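Local coordinates for protein putative HAD family hydrolase (Streptomyces avermitilis, PDB 3MMZ) that probably hydrolyses phosphate esters as the C-terminal KdsC-type HAD domain of a larger protein thought to make CMP-N-acylneuraminate from CTP, at residues D[84-87]-D[88-91]; D[92-95]-D[96-100]. All blocks are in the same frame, centred on the assembly; numbering follows the deposited sequence.

Contact 1. Residues D[84-87]-D[88-91]; sequences IDRK and DLAL
A bend at chi3 of Arg86 (57°) and the placing of the Asp88 CG between its own backbone N and carbonyl carbon (chi1 62°) bring guanidinium and carboxylate together at the start of helix 87-98. The grip is side-on and bidentate. Arg86 NH2 donates to Asp88 OD2 at 2.6 Å, while Arg86 NE reaches Asp88 OD1 at 3.2 Å. Both oxygens use their syn lone pairs, and the two flat groups lie 23° from coplanar, so the pairing restrains rotation of each. Leu89 packs over one face of the same guanidinium, its CD1 3.6 Å from Arg86 CZ and displaced toward the rim.

Arg86 is also the N-cap residue: its backbone O accepts the first bond of the helix from Ala90 N at 3.1 Å. The next one runs from Leu91 N to Lys87 O at 3.0 Å. On another side of this turn the CG2 branch of Ile84 meets the methyl of Ala90, CG2 to CB 3.6 Å, so the incoming loop lies against the helix here.

The bent chain of Lys87, by contrast, runs into the protein. There its NZ forms a salt bridge with Asp114 and a hydrogen bond with Asn113, and makes a long, weak ion pair with the calcium ligand Asp18. A lysine in the first turn of this helix, beside the metal-binding aspartate, is consistent with the motif III lysine of the HAD phosphatase active site.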
loop_
_atom_site.group_PDB
_atom_site.type_symbol
_atom_site.label_atom_id
_atom_site.label_comp_id
_atom_site.label_asym_id
_atom_site.label_seq_id
_atom_site.Cartn_x
_atom_site.Cartn_y
_atom_site.Cartn_z
ATOM N N ILE D 84 21.707 -21.168 21.170
ATOM C CA ILE D 84 22.298 -22.397 20.630
ATOM C C ILE D 84 23.394 -22.107 19.607
ATOM O O ILE D 84 23.210 -21.265 18.718
ATOM C CB ILE D 84 21.206 -23.291 19.947
ATOM C CG1 ILE D 84 20.034 -23.595 20.897
ATOM C CG2 ILE D 84 21.817 -24.566 19.355
ATOM C CD1 ILE D 84 20.336 -24.574 22.031
ATOM N N ASP D 85 24.522 -22.811 19.735
ATOM C CA ASP D 85 25.594 -22.776 18.731
ATOM C C ASP D 85 25.049 -23.123 17.334
ATOM O O ASP D 85 24.946 -22.243 16.466
ATOM C CB ASP D 85 26.738 -23.724 19.127
ATOM C CG ASP D 85 27.886 -23.749 18.106
ATOM O OD1 ASP D 85 28.082 -22.755 17.365
ATOM O OD2 ASP D 85 28.606 -24.773 18.051
ATOM N N ARG D 86 24.695 -24.393 17.130
ATOM C CA ARG D 86 24.161 -24.843 15.844
ATOM C C ARG D 86 22.705 -25.293 15.911
ATOM O O ARG D 86 22.372 -26.344 16.463
ATOM C CB ARG D 86 25.055 -25.904 15.213
ATOM C CG ARG D 86 26.180 -25.295 14.393
ATOM C CD ARG D 86 26.821 -26.310 13.490
ATOM N NE ARG D 86 25.861 -26.944 12.588
ATOM C CZ ARG D 86 26.105 -28.065 11.915
ATOM N NH1 ARG D 86 27.274 -28.677 12.049
ATOM N NH2 ARG D 86 25.180 -28.580 11.118
ATOM N N LYS D 87 21.857 -24.459 15.318
ATOM C CA LYS D 87 20.413 -24.572 15.382
ATOM C C LYS D 87 19.915 -25.929 14.900
ATOM O O LYS D 87 19.158 -26.603 15.590
ATOM C CB LYS D 87 19.803 -23.454 14.526
ATOM C CG LYS D 87 18.481 -22.972 14.999
ATOM C CD LYS D 87 18.325 -21.482 14.778
ATOM C CE LYS D 87 18.036 -21.136 13.329
ATOM N NZ LYS D 87 17.436 -19.771 13.245
ATOM N N ASP D 88 20.356 -26.316 13.709
ATOM C CA ASP D 88 19.931 -27.558 13.072
ATOM C C ASP D 88 20.295 -28.823 13.870
ATOM O O ASP D 88 19.496 -29.755 13.946
ATOM C CB ASP D 88 20.488 -27.636 11.644
ATOM C CG ASP D 88 22.008 -27.658 11.601
ATOM O OD1 ASP D 88 22.657 -26.844 12.297
ATOM O OD2 ASP D 88 22.562 -28.489 10.861
ATOM N N LEU D 89 21.488 -28.845 14.463
ATOM C CA LEU D 89 21.906 -29.970 15.322
ATOM C C LEU D 89 21.046 -30.085 16.571
ATOM O O LEU D 89 20.667 -31.189 16.982
ATOM C CB LEU D 89 23.370 -29.826 15.727
ATOM C CG LEU D 89 24.381 -29.837 14.584
ATOM C CD1 LEU D 89 25.778 -29.619 15.135
ATOM C CD2 LEU D 89 24.284 -31.152 13.823
ATOM N N ALA D 90 20.732 -28.933 17.163
ATOM C CA ALA D 90 19.865 -28.884 18.326
ATOM C C ALA D 90 18.493 -29.454 17.972
ATOM O O ALA D 90 17.904 -30.208 18.750
ATOM C CB ALA D 90 19.746 -27.457 18.841
ATOM N N LEU D 91 18.016 -29.110 16.778
ATOM C CA LEU D 91 16.735 -29.581 16.273
ATOM C C LEU D 91 16.737 -31.077 15.961
ATOM O O LEU D 91 15.786 -31.785 16.313
ATOM C CB LEU D 91 16.322 -28.769 15.035
ATOM C CG LEU D 91 15.034 -29.110 14.275
ATOM C CD1 LEU D 91 13.830 -29.224 15.198
ATOM C CD2 LEU D 91 14.794 -28.038 13.207
#

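Contact 2. Residues D[92-95]-D[96-100]; sequences KQWC and EEQGI
A Schellman motif ends helix 87-98, and in it Ile100 N turns back to Cys95 O at 2.9 Å. The inner bond of the motif joins Gly99 N to Glu96 O at 3.2 Å, and the positive phi of Gly99 (70°) favours glycine at this reversal. One residue before the glycine, Gln98 N donates to Trp94 O at 2.9 Å. The same two residues pair through their side chains: Gln98 CG sits over the centre of the Trp94 six-membered ring, 3.7 Å from its centroid, in a CH-pi contact 19° off the normal. Bent at chi2, the Gln98 chain then lays its amide within 15° of the indole plane.

This helix flanks the central parallel sheet of the Rossmann-like HAD core, and Trp94 carries the packing inward onto Leu59 and Val16, while Cys95 touches Val105. On the same side of the indole as Gln98, Ile100 CD1 comes obliquely to within 4.4 Å of Trp94 CH2. Replacing Trp94 by an alanine is likely to open a gap between helix and sheet and to leave the Gln98 chain free to turn. Farther out, where the residues are exposed, Lys92 NZ and Glu96 OE2 form a salt bridge at 3.6 Å.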
loop_
_atom_site.group_PDB
_atom_site.type_symbol
_atom_site.label_atom_id
_atom_site.label_comp_id
_atom_site.label_asym_id
_atom_site.label_seq_id
_atom_site.Cartn_x
_atom_site.Cartn_y
_atom_site.Cartn_z
ATOM N N LYS D 92 17.792 -31.559 15.306
ATOM C CA LYS D 92 17.898 -32.986 14.986
ATOM C C LYS D 92 17.862 -33.835 16.260
ATOM O O LYS D 92 17.135 -34.823 16.327
ATOM C CB LYS D 92 19.161 -33.281 14.171
ATOM C CG LYS D 92 19.255 -34.713 13.660
ATOM C CD LYS D 92 20.297 -34.833 12.562
ATOM C CE LYS D 92 20.496 -36.274 12.117
ATOM N NZ LYS D 92 21.319 -37.035 13.090
ATOM N N GLN D 93 18.636 -33.423 17.261
ATOM C CA GLN D 93 18.689 -34.092 18.563
ATOM C C GLN D 93 17.333 -34.049 19.287
ATOM O O GLN D 93 16.882 -35.056 19.837
ATOM C CB GLN D 93 19.790 -33.458 19.429
ATOM C CG GLN D 93 20.091 -34.208 20.734
ATOM C CD GLN D 93 20.888 -33.374 21.736
ATOM O OE1 GLN D 93 22.078 -33.618 21.961
ATOM N NE2 GLN D 93 20.236 -32.384 22.332
ATOM N N TRP D 94 16.685 -32.888 19.277
ATOM C CA TRP D 94 15.376 -32.728 19.914
ATOM C C TRP D 94 14.339 -33.674 19.300
ATOM O O TRP D 94 13.621 -34.367 20.031
ATOM C CB TRP D 94 14.922 -31.268 19.824
ATOM C CG TRP D 94 13.617 -30.984 20.494
ATOM C CD1 TRP D 94 13.421 -30.684 21.811
ATOM C CD2 TRP D 94 12.325 -30.958 19.880
ATOM N NE1 TRP D 94 12.085 -30.479 22.058
ATOM C CE2 TRP D 94 11.389 -30.641 20.889
ATOM C CE3 TRP D 94 11.863 -31.174 18.573
ATOM C CZ2 TRP D 94 10.019 -30.529 20.635
ATOM C CZ3 TRP D 94 10.493 -31.061 18.318
ATOM C CH2 TRP D 94 9.590 -30.741 19.348
ATOM N N CYS D 95 14.284 -33.722 17.966
ATOM C CA CYS D 95 13.406 -34.654 17.255
ATOM C C CYS D 95 13.623 -36.094 17.711
ATOM O O CYS D 95 12.668 -36.812 17.993
ATOM C CB CYS D 95 13.642 -34.585 15.756
ATOM S SG CYS D 95 13.057 -33.043 15.026
ATOM N N GLU D 96 14.889 -36.495 17.757
ATOM C CA GLU D 96 15.276 -37.844 18.183
ATOM C C GLU D 96 14.758 -38.141 19.594
ATOM O O GLU D 96 14.199 -39.213 19.861
ATOM C CB GLU D 96 16.799 -37.990 18.164
ATOM C CG GLU D 96 17.454 -37.983 16.786
ATOM C CD GLU D 96 18.957 -38.250 16.856
ATOM O OE1 GLU D 96 19.360 -39.272 17.466
ATOM O OE2 GLU D 96 19.740 -37.453 16.297
ATOM N N GLU D 97 14.942 -37.170 20.482
ATOM C CA GLU D 97 14.608 -37.307 21.893
ATOM C C GLU D 97 13.112 -37.337 22.150
ATOM O O GLU D 97 12.661 -37.942 23.123
ATOM C CB GLU D 97 15.214 -36.155 22.668
ATOM C CG GLU D 97 16.714 -36.187 22.698
ATOM C CD GLU D 97 17.295 -34.983 23.379
ATOM O OE1 GLU D 97 16.554 -34.008 23.624
ATOM O OE2 GLU D 97 18.499 -35.024 23.675
ATOM N N GLN D 98 12.353 -36.668 21.286
ATOM C CA GLN D 98 10.903 -36.640 21.414
ATOM C C GLN D 98 10.250 -37.854 20.757
ATOM O O GLN D 98 9.045 -38.069 20.903
ATOM C CB GLN D 98 10.344 -35.351 20.799
ATOM C CG GLN D 98 10.780 -34.062 21.496
ATOM C CD GLN D 98 10.270 -33.947 22.918
ATOM O OE1 GLN D 98 9.073 -34.075 23.178
ATOM N NE2 GLN D 98 11.182 -33.697 23.849
ATOM N N GLY D 99 11.045 -38.630 20.021
ATOM C CA GLY D 99 10.539 -39.755 19.240
ATOM C C GLY D 99 9.717 -39.292 18.051
ATOM O O GLY D 99 8.776 -39.965 17.636
ATOM N N ILE D 100 10.081 -38.133 17.506
ATOM C CA ILE D 100 9.365 -37.550 16.372
ATOM C C ILE D 100 10.220 -37.599 15.110
ATOM O O ILE D 100 11.360 -37.129 15.102
ATOM C CB ILE D 100 8.928 -36.093 16.654
ATOM C CG1 ILE D 100 8.046 -36.032 17.908
ATOM C CG2 ILE D 100 8.194 -35.492 15.433
ATOM C CD1 ILE D 100 7.795 -34.634 18.438
#

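Leaving strand 80-82, an edge strand of the parallel sheet within this chain, the chain enters helix 87-98 through contact 1 and leaves it through contact 2 on the way to strand 105-109. Each closes just a short local turn. The two follow one another along a single helix, with centres about 12 Å apart, and neither nest nor cross. Together they cover the helix of one beta-alpha-beta crossover, which carries the chain past strands 57-62 and 14-17. Both ends of the helix touch strands 57-62 and 105-109; its start also meets helix 115-120 and lies near the calcium bound by Asp18, while its far end adds strand 14-17.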